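Indole-3-acetic acid-amido synthetase GH3.15 (Arabidopsis thaliana, PDB 6E1Q) joins amino acids, chiefly glutamine, to the auxin precursor indole-3-butyric acid and to the herbicide 2,4-DB in an ATP-dependent reaction. Local coordinates at residues 35-47 against 76-89. Sequence-based numbering, arbitrary orientation. Where two conformers were deposited one is given.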
ATOM      1  N   ILE A  35      -6.549  -6.012 -27.378  1.00 41.70           N
ATOM      2  CA  ILE A  35      -5.171  -6.316 -26.997  1.00 36.28           C
ATOM      3  C   ILE A  35      -4.561  -7.327 -27.953  1.00 41.43           C
ATOM      4  O   ILE A  35      -3.440  -7.142 -28.445  1.00 44.90           O
ATOM      5  CB  ILE A  35      -5.110  -6.831 -25.550  1.00 38.98           C
ATOM      6  CG1 ILE A  35      -5.368  -5.683 -24.579  1.00 34.85           C
ATOM      7  CG2 ILE A  35      -3.734  -7.485 -25.281  1.00 35.19           C
ATOM      8  CD1 ILE A  35      -5.534  -6.148 -23.126  1.00 35.95           C
ATOM      9  N   LEU A  36      -5.288  -8.421 -28.219  1.00 44.45           N
ATOM     10  CA  LEU A  36      -4.750  -9.472 -29.074  1.00 48.67           C
ATOM     11  C   LEU A  36      -4.585  -9.002 -30.512  1.00 55.92           C
ATOM     12  O   LEU A  36      -3.651  -9.435 -31.201  1.00 60.05           O
ATOM     13  CB  LEU A  36      -5.650 -10.708 -29.028  1.00 47.67           C
ATOM     14  CG  LEU A  36      -5.808 -11.350 -27.645  1.00 50.60           C
ATOM     15  CD1 LEU A  36      -6.519 -12.682 -27.756  1.00 49.57           C
ATOM     16  CD2 LEU A  36      -4.467 -11.493 -26.920  1.00 50.84           C
ATOM     17  N   SER A  37      -5.479  -8.133 -30.991  1.00 55.88           N
ATOM     18  CA  SER A  37      -5.348  -7.635 -32.360  1.00 58.13           C
ATOM     19  C   SER A  37      -4.179  -6.663 -32.480  1.00 47.87           C
ATOM     20  O   SER A  37      -3.348  -6.787 -33.381  1.00 46.83           O
ATOM     21  CB  SER A  37      -6.649  -6.974 -32.820  1.00 55.25           C
ATOM     22  OG  SER A  37      -7.768  -7.810 -32.588  1.00 64.61           O
ATOM     23  N   ARG A  38      -4.090  -5.696 -31.565  1.00 45.68           N
ATOM     24  CA  ARG A  38      -3.051  -4.677 -31.675  1.00 47.60           C
ATOM     25  C   ARG A  38      -1.661  -5.250 -31.427  1.00 51.03           C
ATOM     26  O   ARG A  38      -0.682  -4.741 -31.988  1.00 43.69           O
ATOM     27  CB  ARG A  38      -3.343  -3.518 -30.712  1.00 53.13           C
ATOM     28  CG  ARG A  38      -4.335  -2.501 -31.297  1.00 71.74           C
ATOM     29  CD  ARG A  38      -5.015  -1.603 -30.258  1.00 81.18           C
ATOM     30  NE  ARG A  38      -6.339  -1.159 -30.717  1.00 88.58           N
ATOM     31  CZ  ARG A  38      -7.205  -0.446 -29.992  1.00 84.14           C
ATOM     32  NH1 ARG A  38      -6.910  -0.074 -28.750  1.00 77.31           N
ATOM     33  NH2 ARG A  38      -8.379  -0.109 -30.509  1.00 82.04           N
ATOM     34  N   ASN A  39      -1.549  -6.313 -30.623  1.00 44.13           N
ATOM     35  CA  ASN A  39      -0.250  -6.859 -30.237  1.00 43.54           C
ATOM     36  C   ASN A  39       0.068  -8.177 -30.932  1.00 48.50           C
ATOM     37  O   ASN A  39       0.961  -8.907 -30.488  1.00 44.38           O
ATOM     38  CB  ASN A  39      -0.184  -7.033 -28.719  1.00 41.80           C
ATOM     39  CG  ASN A  39      -0.232  -5.711 -27.990  1.00 41.51           C
ATOM     40  OD1 ASN A  39       0.716  -4.924 -28.042  1.00 42.15           O
ATOM     41  ND2 ASN A  39      -1.343  -5.449 -27.315  1.00 34.72           N
ATOM     42  N   ALA A  40      -0.621  -8.466 -32.039  1.00 51.30           N
ATOM     43  CA  ALA A  40      -0.524  -9.767 -32.691  1.00 47.99           C
ATOM     44  C   ALA A  40       0.859 -10.032 -33.273  1.00 50.79           C
ATOM     45  O   ALA A  40       1.236 -11.194 -33.459  1.00 47.05           O
ATOM     46  CB  ALA A  40      -1.579  -9.872 -33.797  1.00 46.92           C
ATOM     47  N   GLN A  41       1.618  -8.991 -33.603  1.00 50.31           N
ATOM     48  CA  GLN A  41       2.936  -9.205 -34.179  1.00 48.47           C
ATOM     49  C   GLN A  41       4.064  -8.938 -33.189  1.00 48.33           C
ATOM     50  O   GLN A  41       5.230  -8.928 -33.595  1.00 52.16           O
ATOM     51  CB  GLN A  41       3.112  -8.364 -35.445  1.00 47.10           C
ATOM     52  CG  GLN A  41       2.210  -8.809 -36.608  1.00 64.88           C
ATOM     53  CD  GLN A  41       2.505 -10.237 -37.082  1.00 82.37           C
ATOM     54  OE1 GLN A  41       1.707 -11.156 -36.864  1.00 87.42           O
ATOM     55  NE2 GLN A  41       3.651 -10.425 -37.733  1.00 88.43           N
ATOM     56  N   THR A  42       3.756  -8.735 -31.903  1.00 43.49           N
ATOM     57  CA  THR A  42       4.820  -8.693 -30.904  1.00 42.32           C
ATOM     58  C   THR A  42       5.521 -10.046 -30.842  1.00 45.43           C
ATOM     59  O   THR A  42       4.942 -11.090 -31.158  1.00 44.08           O
ATOM     60  CB  THR A  42       4.293  -8.342 -29.506  1.00 39.68           C
ATOM     61  OG1 THR A  42       3.388  -9.363 -29.051  1.00 40.28           O
ATOM     62  CG2 THR A  42       3.610  -6.987 -29.498  1.00 38.35           C
ATOM     63  N   GLU A  43       6.789 -10.028 -30.438  1.00 45.70           N
ATOM     64  CA  GLU A  43       7.502 -11.293 -30.301  1.00 49.15           C
ATOM     65  C   GLU A  43       6.805 -12.194 -29.294  1.00 37.82           C
ATOM     66  O   GLU A  43       6.636 -13.388 -29.534  1.00 38.86           O
ATOM     67  CB  GLU A  43       8.954 -11.049 -29.883  1.00 45.91           C
ATOM     68  CG  GLU A  43       9.659 -12.317 -29.466  1.00 50.11           C
ATOM     69  CD  GLU A  43      11.123 -12.113 -29.100  1.00 52.05           C
ATOM     70  OE1 GLU A  43      11.783 -11.189 -29.636  1.00 50.96           O
ATOM     71  OE2 GLU A  43      11.613 -12.894 -28.267  1.00 46.53           O
ATOM     72  N   TYR A  44       6.342 -11.620 -28.183  1.00 38.56           N
ATOM     73  CA  TYR A  44       5.732 -12.431 -27.131  1.00 44.07           C
ATOM     74  C   TYR A  44       4.450 -13.107 -27.613  1.00 43.70           C
ATOM     75  O   TYR A  44       4.287 -14.326 -27.481  1.00 43.57           O
ATOM     76  CB  TYR A  44       5.446 -11.571 -25.893  1.00 32.17           C
ATOM     77  CG  TYR A  44       5.042 -12.428 -24.712  1.00 44.11           C
ATOM     78  CD1 TYR A  44       6.007 -12.968 -23.876  1.00 39.83           C
ATOM     79  CD2 TYR A  44       3.703 -12.745 -24.465  1.00 35.36           C
ATOM     80  CE1 TYR A  44       5.667 -13.775 -22.819  1.00 45.14           C
ATOM     81  CE2 TYR A  44       3.352 -13.555 -23.400  1.00 41.03           C
ATOM     82  CZ  TYR A  44       4.346 -14.061 -22.576  1.00 45.84           C
ATOM     83  OH  TYR A  44       4.051 -14.872 -21.511  1.00 46.85           O
ATOM     84  N   LEU A  45       3.518 -12.331 -28.165  1.00 48.23           N
ATOM     85  CA  LEU A  45       2.203 -12.891 -28.472  1.00 53.45           C
ATOM     86  C   LEU A  45       2.255 -13.801 -29.690  1.00 58.41           C
ATOM     87  O   LEU A  45       1.609 -14.857 -29.711  1.00 63.69           O
ATOM     88  CB  LEU A  45       1.188 -11.767 -28.675  1.00 57.73           C
ATOM     89  CG  LEU A  45      -0.240 -12.060 -28.231  1.00 58.64           C
ATOM     90  CD1 LEU A  45      -0.234 -12.640 -26.821  1.00 52.19           C
ATOM     91  CD2 LEU A  45      -1.071 -10.785 -28.310  1.00 58.92           C
ATOM     92  N   ARG A  46       3.024 -13.414 -30.711  1.00 61.50           N
ATOM     93  CA  ARG A  46       3.073 -14.196 -31.941  1.00 71.73           C
ATOM     94  C   ARG A  46       3.616 -15.596 -31.678  1.00 68.66           C
ATOM     95  O   ARG A  46       3.194 -16.564 -32.324  1.00 69.31           O
ATOM     96  CB  ARG A  46       3.919 -13.466 -32.994  1.00 81.29           C
ATOM     97  CG  ARG A  46       4.344 -14.318 -34.193  1.00 93.52           C
ATOM     98  CD  ARG A  46       5.865 -14.421 -34.309  1.00103.08           C
ATOM     99  NE  ARG A  46       6.489 -13.110 -34.474  1.00109.57           N
ATOM    100  CZ  ARG A  46       7.708 -12.795 -34.041  1.00109.54           C
ATOM    101  NH1 ARG A  46       8.442 -13.693 -33.399  1.00109.47           N
ATOM    102  NH2 ARG A  46       8.187 -11.574 -34.236  1.00106.95           N
ATOM    103  N   GLY A  47       4.530 -15.726 -30.716  1.00 58.54           N
ATOM    104  CA  GLY A  47       5.077 -17.027 -30.386  1.00 53.72           C
ATOM    105  C   GLY A  47       4.050 -18.012 -29.874  1.00 58.87           C
ATOM    106  O   GLY A  47       4.251 -19.229 -29.989  1.00 56.88           O
ATOM    107  N   ARG A  76      15.562  -7.392 -21.670  1.00 29.75           N
ATOM    108  CA  ARG A  76      16.017  -7.120 -23.033  1.00 29.50           C
ATOM    109  C   ARG A  76      15.560  -5.748 -23.503  1.00 31.50           C
ATOM    110  O   ARG A  76      16.317  -5.044 -24.188  1.00 29.33           O
ATOM    111  CB  ARG A  76      15.568  -8.218 -24.011  1.00 34.67           C
ATOM    112  CG  ARG A  76      16.084  -9.616 -23.613  1.00 35.40           C
ATOM    113  CD  ARG A  76      15.532 -10.785 -24.437  1.00 36.68           C
ATOM    114  NE  ARG A  76      15.358 -10.509 -25.856  1.00 34.49           N
ATOM    115  CZ  ARG A  76      14.421 -11.060 -26.614  1.00 36.09           C
ATOM    116  NH1 ARG A  76      13.522 -11.885 -26.080  1.00 39.52           N
ATOM    117  NH2 ARG A  76      14.358 -10.762 -27.901  1.00 35.03           N
ATOM    118  N   ILE A  77      14.338  -5.337 -23.143  1.00 26.78           N
ATOM    119  CA  ILE A  77      13.923  -3.989 -23.520  1.00 31.61           C
ATOM    120  C   ILE A  77      14.777  -2.961 -22.793  1.00 32.66           C
ATOM    121  O   ILE A  77      15.218  -1.958 -23.380  1.00 32.63           O
ATOM    122  CB  ILE A  77      12.423  -3.786 -23.234  1.00 30.62           C
ATOM    123  CG1 ILE A  77      11.567  -4.574 -24.228  1.00 31.14           C
ATOM    124  CG2 ILE A  77      12.074  -2.297 -23.242  1.00 31.60           C
ATOM    125  CD1 ILE A  77      10.166  -4.950 -23.692  1.00 31.06           C
ATOM    126  N   ALA A  78      15.029  -3.202 -21.502  1.00 30.65           N
ATOM    127  CA  ALA A  78      15.885  -2.314 -20.728  1.00 34.99           C
ATOM    128  C   ALA A  78      17.249  -2.159 -21.375  1.00 37.38           C
ATOM    129  O   ALA A  78      17.893  -1.104 -21.231  1.00 31.82           O
ATOM    130  CB  ALA A  78      16.030  -2.846 -19.302  1.00 33.41           C
ATOM    131  N   ASN A  79      17.696  -3.182 -22.107  1.00 30.34           N
ATOM    132  CA  ASN A  79      19.007  -3.165 -22.738  1.00 28.63           C
ATOM    133  C   ASN A  79      19.003  -2.576 -24.146  1.00 29.66           C
ATOM    134  O   ASN A  79      20.078  -2.423 -24.751  1.00 34.58           O
ATOM    135  CB  ASN A  79      19.600  -4.574 -22.791  1.00 45.73           C
ATOM    136  CG  ASN A  79      21.103  -4.542 -23.035  1.00 54.97           C
ATOM    137  OD1 ASN A  79      21.845  -3.914 -22.274  1.00 62.98           O
ATOM    138  ND2 ASN A  79      21.551  -5.180 -24.117  1.00 61.77           N
ATOM    139  N   GLY A  80      17.845  -2.237 -24.695  1.00 34.19           N
ATOM    140  CA  GLY A  80      17.793  -1.586 -25.995  1.00 31.98           C
ATOM    141  C   GLY A  80      16.965  -2.299 -27.049  1.00 35.40           C
ATOM    142  O   GLY A  80      16.827  -1.764 -28.158  1.00 35.71           O
ATOM    143  N   GLU A  81      16.414  -3.483 -26.777  1.00 31.25           N
ATOM    144  CA  GLU A  81      15.568  -4.131 -27.771  1.00 34.61           C
ATOM    145  C   GLU A  81      14.210  -3.424 -27.830  1.00 32.51           C
ATOM    146  O   GLU A  81      13.771  -2.827 -26.846  1.00 31.53           O
ATOM    147  CB  GLU A  81      15.385  -5.610 -27.437  1.00 31.63           C
ATOM    148  CG  GLU A  81      16.706  -6.378 -27.496  1.00 40.06           C
ATOM    149  CD  GLU A  81      16.551  -7.869 -27.748  1.00 44.30           C
ATOM    150  OE1 GLU A  81      17.189  -8.632 -27.001  1.00 40.61           O
ATOM    151  OE2 GLU A  81      15.875  -8.281 -28.714  1.00 38.67           O
ATOM    152  N   PRO A  82      13.528  -3.463 -28.974  1.00 37.91           N
ATOM    153  CA  PRO A  82      12.338  -2.616 -29.133  1.00 39.44           C
ATOM    154  C   PRO A  82      11.162  -3.094 -28.291  1.00 39.95           C
ATOM    155  O   PRO A  82      11.078  -4.249 -27.863  1.00 37.28           O
ATOM    156  CB  PRO A  82      12.028  -2.693 -30.640  1.00 38.95           C
ATOM    157  CG  PRO A  82      12.841  -3.864 -31.157  1.00 45.06           C
ATOM    158  CD  PRO A  82      14.006  -4.022 -30.259  1.00 34.48           C
ATOM    159  N   SER A  83      10.244  -2.150 -28.049  1.00 35.96           N
ATOM    160  CA  SER A  83       9.037  -2.420 -27.263  1.00 39.59           C
ATOM    161  C   SER A  83       8.213  -3.580 -27.815  1.00 38.77           C
ATOM    162  O   SER A  83       7.481  -4.223 -27.046  1.00 39.23           O
ATOM    163  CB  SER A  83       8.158  -1.162 -27.201  1.00 45.76           C
ATOM    164  OG  SER A  83       8.755  -0.136 -26.412  0.68 52.66           O
ATOM    165  N   ASP A  84       8.321  -3.872 -29.121  1.00 35.45           N
ATOM    166  CA  ASP A  84       7.493  -4.908 -29.738  1.00 38.89           C
ATOM    167  C   ASP A  84       7.938  -6.323 -29.402  1.00 39.36           C
ATOM    168  O   ASP A  84       7.398  -7.273 -29.982  1.00 39.58           O
ATOM    169  CB  ASP A  84       7.418  -4.726 -31.267  1.00 45.34           C
ATOM    170  CG  ASP A  84       8.744  -4.988 -31.981  1.00 57.26           C
ATOM    171  OD1 ASP A  84       9.593  -5.749 -31.479  1.00 60.96           O
ATOM    172  OD2 ASP A  84       8.928  -4.435 -33.085  1.00 64.94           O
ATOM    173  N   LEU A  85       8.928  -6.500 -28.525  1.00 35.70           N
ATOM    174  CA  LEU A  85       9.058  -7.796 -27.868  1.00 33.42           C
ATOM    175  C   LEU A  85       7.747  -8.166 -27.177  1.00 37.20           C
ATOM    176  O   LEU A  85       7.349  -9.336 -27.167  1.00 37.00           O
ATOM    177  CB  LEU A  85      10.193  -7.773 -26.835  1.00 34.25           C
ATOM    178  CG  LEU A  85      11.637  -7.493 -27.247  1.00 40.56           C
ATOM    179  CD1 LEU A  85      12.635  -8.081 -26.234  1.00 29.90           C
ATOM    180  CD2 LEU A  85      11.929  -7.998 -28.631  1.00 44.69           C
ATOM    181  N   ILE A  86       7.072  -7.179 -26.578  1.00 32.53           N
ATOM    182  CA  ILE A  86       5.871  -7.437 -25.788  1.00 35.56           C
ATOM    183  C   ILE A  86       4.714  -6.501 -26.112  1.00 36.70           C
ATOM    184  O   ILE A  86       3.550  -6.845 -25.832  1.00 38.47           O
ATOM    185  CB  ILE A  86       6.183  -7.364 -24.271  1.00 28.52           C
ATOM    186  CG1 ILE A  86       6.600  -5.937 -23.898  1.00 34.85           C
ATOM    187  CG2 ILE A  86       7.239  -8.373 -23.874  1.00 36.94           C
ATOM    188  CD1 ILE A  86       6.794  -5.696 -22.420  1.00 31.53           C
ATOM    189  N   CYS A  87       4.943  -5.327 -26.691  0.81 38.99           N
ATOM    190  CA  CYS A  87       3.904  -4.313 -26.790  0.81 42.41           C
ATOM    191  C   CYS A  87       4.013  -3.585 -28.119  0.81 42.46           C
ATOM    192  O   CYS A  87       5.114  -3.239 -28.559  0.81 41.12           O
ATOM    193  CB  CYS A  87       4.007  -3.310 -25.620  0.81 40.26           C
ATOM    194  SG  CYS A  87       2.576  -2.230 -25.466  0.81 56.68           S
ATOM    195  N   ASP A  88       2.865  -3.351 -28.757  1.00 42.04           N
ATOM    196  CA  ASP A  88       2.828  -2.638 -30.028  1.00 46.81           C
ATOM    197  C   ASP A  88       2.997  -1.133 -29.869  1.00 44.02           C
ATOM    198  O   ASP A  88       3.086  -0.423 -30.877  1.00 52.83           O
ATOM    199  CB  ASP A  88       1.516  -2.920 -30.769  1.00 70.78           C
ATOM    200  CG  ASP A  88       0.356  -2.055 -30.273  1.00 92.19           C
ATOM    201  OD1 ASP A  88       0.247  -1.836 -29.049  1.00 97.98           O
ATOM    202  OD2 ASP A  88      -0.446  -1.583 -31.111  1.00102.84           O
ATOM    203  N   ARG A  89       3.015  -0.626 -28.646  1.00 34.41           N
ATOM    204  CA  ARG A  89       3.273   0.780 -28.408  1.00 46.58           C
ATOM    205  C   ARG A  89       4.575   0.951 -27.635  1.00 38.15           C
ATOM    206  O   ARG A  89       5.015   0.033 -26.935  1.00 37.37           O
ATOM    207  CB  ARG A  89       2.097   1.424 -27.659  1.00 54.71           C
ATOM    208  CG  ARG A  89       0.905   1.697 -28.593  1.00 72.63           C
ATOM    209  CD  ARG A  89      -0.443   1.654 -27.890  1.00 89.06           C
ATOM    210  NE  ARG A  89      -0.786   0.303 -27.453  1.00104.29           N
ATOM    211  CZ  ARG A  89      -0.848  -0.071 -26.178  1.00102.91           C
ATOM    212  NH1 ARG A  89      -0.605   0.815 -25.221  1.00101.06           N
ATOM    213  NH2 ARG A  89      -1.155  -1.325 -25.861  1.00 95.32           N
TER
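Arg76 NH2 is shared by two carboxylates, bonding Glu43 OE1 at 3.1 Å across the contact and Glu81 OE2 at 3.0 Å within its own segment, the centre of a three-residue salt-bridge network. Glu43, extended with CG anti to its backbone N (chi1 169°), is met end-on: beside the NH2 bond, NH1 reaches Glu43 OE2 at 3.1 Å with an N-H...O angle of 165°. Glu81 is held side-on through NE and the same NH2, and Leu85 CD1 sits 3.4 Å above the guanidinium plane of Arg76. A lysine here, with a single amine, could not form these paired grips and would probably leave one of Glu43 and Glu81 without its mate.

Next to this network, the backbone pairing illustrates how a helix start can serve as a docking site. Thr42 is the N-cap of helix 43-49, and the first-turn amides of Glu43 and Tyr44 bind carbonyls of the 3-10 turn 83-85: Asp84 O takes Glu43 N at 2.9 Å and is also approached by Thr42 CA as a CA-H...O contact, while Leu85 O receives Tyr44 N at 2.7 Å. With chi1 at 63°, Thr42 OG1 lies between its backbone N and carbonyl carbon, where it donates to Asn39 O and accepts from Leu45 N; CG2 lies 3.5 Å from Cys87 N. This joins N-terminal helices of this adenylating enzyme, whose N-terminal domain family belongs to the ANL clan, to the link between helix 67-78 and strand 91-97. The Tyr44 ring packs against Tyr73, Phe48 and Tyr402.

At the other end, Asp88 pairs with Arg89 NE, and Arg89 NH2 reaches Phe398 O. Asn39, just past helix 24-38, accepts Asp88 N on OD1 at 2.8 Å, nearly straight along the C=O, and its ND2 bonds back to Ile35 O, so both ends of the amide are held.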